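Long-range contact in Iron(3+)-hydroxamate-binding protein FhuD (Bacillus subtilis subsp. subtilis, PDB 3G9Q), which binds iron(3+)-hydroxamate complexes such as ferrichrome and passes them to the membrane permease of the FhuCBGD ABC transporter for import: residues 40-48 / 246-257. Residues are numbered along the deposited sequence; the frame is centred on the assembly and turned at random.
Sequences ENVFKNPYY and DPIGFYFTDPIS
N45 reaches in between F252, Y48 and S257. Its CG is anti to the backbone N (chi1 -174°), which sends the amide inward. CB lies 3.6 Å from F252 CE1. CG runs alongside the same ring carbon, with the amide and ring planes 30° apart. OD1 faces the backbone of G249, 3.6 Å from its CA, and takes a weak bond from the N-H of Y47. ND2 donates to S257 OG at 3.1 Å, with the acceptor in the amide plane, and also sits over the centre of the Y48 ring. The two bonds, one of them weak, set which way round the amide lies.

S257 OG in turn donates to D254 OD1 at 2.8 Å. D254 is the N-cap of helix 255-270, and its OD2 accepts from S257 N. Y48 OH also lies close to this carboxylate, 3.0 Å from D254 OD1, and is hydrogen-bonded to the backbone N of G26. With an alanine in place of D254, S257 N would probably lose its cap and S257 OG its acceptor, leaving the hydroxyl held by N45 alone among the contacts described.

Further out, the Y47 ring presents its edge to G249 O, and I256 CG2 packs 3.6 Å from Y47 O. P46 and I248 meet through apolar carbons. Farther along, N41 CB touches the edge of the F252 ring at CZ, and a water lies between N41 OD1 and Y251 OH.

The contact joins the loop after strand 35-37 to the turn entering helix 255-270, linking the two lobes of a class III periplasmic binding protein fold beside the interlobe cleft.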
loop_
_atom_site.group_PDB
_atom_site.type_symbol
_atom_site.label_atom_id
_atom_site.label_comp_id
_atom_site.label_asym_id
_atom_site.label_seq_id
_atom_site.Cartn_x
_atom_site.Cartn_y
_atom_site.Cartn_z
ATOM N N GLU A 40 -12.557 2.412 -9.678
ATOM C CA GLU A 40 -12.237 3.823 -9.457
ATOM C C GLU A 40 -10.967 4.151 -8.689
ATOM O O GLU A 40 -10.217 5.051 -9.070
ATOM C CB GLU A 40 -13.417 4.544 -8.796
ATOM C CG GLU A 40 -14.226 5.370 -9.794
ATOM C CD GLU A 40 -13.409 6.489 -10.448
ATOM O OE1 GLU A 40 -13.771 6.906 -11.574
ATOM O OE2 GLU A 40 -12.420 6.955 -9.828
ATOM N N ASN A 41 -10.725 3.440 -7.600
ATOM C CA ASN A 41 -9.533 3.701 -6.805
ATOM C C ASN A 41 -8.310 3.924 -7.676
ATOM O O ASN A 41 -7.556 4.869 -7.472
ATOM C CB ASN A 41 -9.293 2.529 -5.867
ATOM C CG ASN A 41 -10.471 2.281 -4.976
ATOM O OD1 ASN A 41 -10.846 3.159 -4.198
ATOM N ND2 ASN A 41 -11.083 1.095 -5.088
ATOM N N VAL A 42 -8.139 3.051 -8.657
ATOM C CA VAL A 42 -7.009 3.110 -9.565
ATOM C C VAL A 42 -6.797 4.499 -10.173
ATOM O O VAL A 42 -5.680 5.024 -10.195
ATOM C CB VAL A 42 -7.190 2.046 -10.665
ATOM C CG1 VAL A 42 -6.043 2.080 -11.652
ATOM C CG2 VAL A 42 -7.300 0.677 -10.010
ATOM N N PHE A 43 -7.877 5.107 -10.640
ATOM C CA PHE A 43 -7.801 6.430 -11.246
ATOM C C PHE A 43 -7.732 7.533 -10.199
ATOM O O PHE A 43 -7.996 8.696 -10.497
ATOM C CB PHE A 43 -9.007 6.651 -12.159
ATOM C CG PHE A 43 -9.144 5.608 -13.215
ATOM C CD1 PHE A 43 -9.571 4.326 -12.890
ATOM C CD2 PHE A 43 -8.780 5.882 -14.525
ATOM C CE1 PHE A 43 -9.630 3.337 -13.852
ATOM C CE2 PHE A 43 -8.835 4.898 -15.496
ATOM C CZ PHE A 43 -9.258 3.623 -15.162
ATOM N N LYS A 44 -7.386 7.171 -8.968
ATOM C CA LYS A 44 -7.264 8.162 -7.908
ATOM C C LYS A 44 -5.924 8.051 -7.203
ATOM O O LYS A 44 -5.443 9.018 -6.607
ATOM C CB LYS A 44 -8.392 8.016 -6.885
ATOM C CG LYS A 44 -9.722 8.597 -7.329
ATOM C CD LYS A 44 -10.666 8.697 -6.141
ATOM C CE LYS A 44 -12.015 9.260 -6.555
ATOM N NZ LYS A 44 -12.647 8.414 -7.620
ATOM N N ASN A 45 -5.323 6.867 -7.286
ATOM C CA ASN A 45 -4.029 6.609 -6.656
ATOM C C ASN A 45 -2.951 7.477 -7.309
ATOM O O ASN A 45 -2.763 7.437 -8.511
ATOM C CB ASN A 45 -3.681 5.135 -6.794
ATOM C CG ASN A 45 -2.431 4.764 -6.041
ATOM O OD1 ASN A 45 -1.859 5.576 -5.311
ATOM N ND2 ASN A 45 -1.999 3.523 -6.206
ATOM N N PRO A 46 -2.233 8.281 -6.519
ATOM C CA PRO A 46 -1.199 9.134 -7.097
ATOM C C PRO A 46 -0.077 8.362 -7.763
ATOM O O PRO A 46 0.642 8.905 -8.602
ATOM C CB PRO A 46 -0.711 9.939 -5.902
ATOM C CG PRO A 46 -0.901 8.981 -4.763
ATOM C CD PRO A 46 -2.277 8.440 -5.059
ATOM N N TYR A 47 0.085 7.096 -7.414
ATOM C CA TYR A 47 1.157 6.342 -8.036
ATOM C C TYR A 47 0.705 5.730 -9.370
ATOM O O TYR A 47 1.517 5.214 -10.148
ATOM C CB TYR A 47 1.689 5.277 -7.059
ATOM C CG TYR A 47 2.255 5.861 -5.778
ATOM C CD1 TYR A 47 1.895 5.340 -4.532
ATOM C CD2 TYR A 47 3.118 6.967 -5.806
ATOM C CE1 TYR A 47 2.370 5.899 -3.347
ATOM C CE2 TYR A 47 3.601 7.538 -4.622
ATOM C CZ TYR A 47 3.214 6.998 -3.395
ATOM O OH TYR A 47 3.651 7.565 -2.210
ATOM N N TYR A 48 -0.595 5.819 -9.639
ATOM C CA TYR A 48 -1.172 5.289 -10.879
ATOM C C TYR A 48 -1.437 6.413 -11.885
ATOM O O TYR A 48 -0.599 6.702 -12.742
ATOM C CB TYR A 48 -2.495 4.557 -10.597
ATOM C CG TYR A 48 -2.404 3.219 -9.873
ATOM C CD1 TYR A 48 -3.550 2.646 -9.314
ATOM C CD2 TYR A 48 -1.200 2.510 -9.773
ATOM C CE1 TYR A 48 -3.517 1.413 -8.678
ATOM C CE2 TYR A 48 -1.157 1.257 -9.127
ATOM C CZ TYR A 48 -2.329 0.720 -8.587
ATOM O OH TYR A 48 -2.342 -0.515 -7.981
ATOM N N ASP A 246 -0.287 10.528 2.501
ATOM C CA ASP A 246 -1.490 10.531 1.682
ATOM C C ASP A 246 -2.222 9.197 1.821
ATOM O O ASP A 246 -1.713 8.140 1.429
ATOM C CB ASP A 246 -1.128 10.806 0.220
ATOM C CG ASP A 246 -2.348 10.953 -0.662
ATOM O OD1 ASP A 246 -3.280 11.684 -0.264
ATOM O OD2 ASP A 246 -2.371 10.354 -1.758
ATOM N N PRO A 247 -3.447 9.240 2.369
ATOM C CA PRO A 247 -4.273 8.053 2.582
ATOM C C PRO A 247 -4.548 7.172 1.356
ATOM O O PRO A 247 -4.648 5.952 1.484
ATOM C CB PRO A 247 -5.542 8.632 3.216
ATOM C CG PRO A 247 -5.630 9.993 2.632
ATOM C CD PRO A 247 -4.208 10.473 2.646
ATOM N N ILE A 248 -4.652 7.782 0.178
ATOM C CA ILE A 248 -4.909 7.045 -1.058
ATOM C C ILE A 248 -3.657 6.348 -1.588
ATOM O O ILE A 248 -3.720 5.254 -2.145
ATOM C CB ILE A 248 -5.430 7.981 -2.151
ATOM C CG1 ILE A 248 -6.566 8.838 -1.579
ATOM C CG2 ILE A 248 -5.873 7.149 -3.375
ATOM C CD1 ILE A 248 -6.991 10.007 -2.460
ATOM N N GLY A 249 -2.518 6.995 -1.406
ATOM C CA GLY A 249 -1.280 6.421 -1.877
ATOM C C GLY A 249 -0.881 5.186 -1.099
ATOM O O GLY A 249 -0.410 4.215 -1.689
ATOM N N PHE A 250 -1.074 5.220 0.217
ATOM C CA PHE A 250 -0.713 4.098 1.082
ATOM C C PHE A 250 -1.815 3.058 1.287
ATOM O O PHE A 250 -1.716 2.164 2.136
ATOM C CB PHE A 250 -0.233 4.633 2.424
ATOM C CG PHE A 250 1.127 5.241 2.362
ATOM C CD1 PHE A 250 2.235 4.532 2.816
ATOM C CD2 PHE A 250 1.306 6.511 1.814
ATOM C CE1 PHE A 250 3.511 5.084 2.723
ATOM C CE2 PHE A 250 2.569 7.083 1.710
ATOM C CZ PHE A 250 3.681 6.373 2.164
ATOM N N TYR A 251 -2.850 3.198 0.470
ATOM C CA TYR A 251 -4.007 2.332 0.451
ATOM C C TYR A 251 -3.629 0.985 -0.155
ATOM O O TYR A 251 -4.122 -0.046 0.283
ATOM C CB TYR A 251 -5.086 2.991 -0.400
ATOM C CG TYR A 251 -6.486 2.545 -0.090
ATOM C CD1 TYR A 251 -6.934 1.265 -0.436
ATOM C CD2 TYR A 251 -7.370 3.408 0.562
ATOM C CE1 TYR A 251 -8.237 0.858 -0.141
ATOM C CE2 TYR A 251 -8.664 3.015 0.863
ATOM C CZ TYR A 251 -9.092 1.745 0.511
ATOM O OH TYR A 251 -10.378 1.386 0.822
ATOM N N PHE A 252 -2.754 0.994 -1.160
ATOM C CA PHE A 252 -2.338 -0.250 -1.813
ATOM C C PHE A 252 -0.919 -0.667 -1.460
ATOM O O PHE A 252 -0.149 0.120 -0.918
ATOM C CB PHE A 252 -2.427 -0.133 -3.340
ATOM C CG PHE A 252 -3.653 0.582 -3.832
ATOM C CD1 PHE A 252 -3.644 1.961 -3.991
ATOM C CD2 PHE A 252 -4.824 -0.122 -4.130
ATOM C CE1 PHE A 252 -4.778 2.629 -4.441
ATOM C CE2 PHE A 252 -5.965 0.542 -4.581
ATOM C CZ PHE A 252 -5.943 1.915 -4.737
ATOM N N THR A 253 -0.580 -1.910 -1.794
ATOM C CA THR A 253 0.748 -2.453 -1.536
ATOM C C THR A 253 1.238 -3.250 -2.741
ATOM O O THR A 253 1.928 -4.252 -2.591
ATOM C CB THR A 253 0.766 -3.400 -0.295
ATOM O OG1 THR A 253 -0.138 -4.498 -0.507
ATOM C CG2 THR A 253 0.368 -2.648 0.974
ATOM N N ASP A 254 0.867 -2.814 -3.938
ATOM C CA ASP A 254 1.299 -3.490 -5.158
ATOM C C ASP A 254 2.701 -2.955 -5.479
ATOM O O ASP A 254 3.114 -1.935 -4.933
ATOM C CB ASP A 254 0.333 -3.173 -6.295
ATOM C CG ASP A 254 0.125 -1.679 -6.469
ATOM O OD1 ASP A 254 -0.556 -1.069 -5.611
ATOM O OD2 ASP A 254 0.660 -1.118 -7.451
ATOM N N PRO A 255 3.441 -3.625 -6.381
ATOM C CA PRO A 255 4.808 -3.252 -6.791
ATOM C C PRO A 255 5.028 -1.774 -7.143
ATOM O O PRO A 255 6.066 -1.185 -6.803
ATOM C CB PRO A 255 5.075 -4.171 -7.978
ATOM C CG PRO A 255 4.289 -5.400 -7.631
ATOM C CD PRO A 255 2.980 -4.815 -7.119
ATOM N N ILE A 256 4.069 -1.175 -7.841
ATOM C CA ILE A 256 4.184 0.234 -8.207
ATOM C C ILE A 256 3.982 1.154 -7.001
ATOM O O ILE A 256 4.728 2.114 -6.820
ATOM C CB ILE A 256 3.143 0.638 -9.245
ATOM C CG1 ILE A 256 3.281 -0.243 -10.477
ATOM C CG2 ILE A 256 3.296 2.134 -9.554
ATOM C CD1 ILE A 256 2.124 -0.146 -11.466
ATOM N N SER A 257 2.952 0.872 -6.206
ATOM C CA SER A 257 2.647 1.677 -5.035
ATOM C C SER A 257 3.765 1.582 -4.002
ATOM O O SER A 257 4.120 2.578 -3.356
ATOM C CB SER A 257 1.335 1.228 -4.393
ATOM O OG SER A 257 0.216 1.585 -5.182
HETATM O O HOH W 1 -11.547 3.218 -0.985
#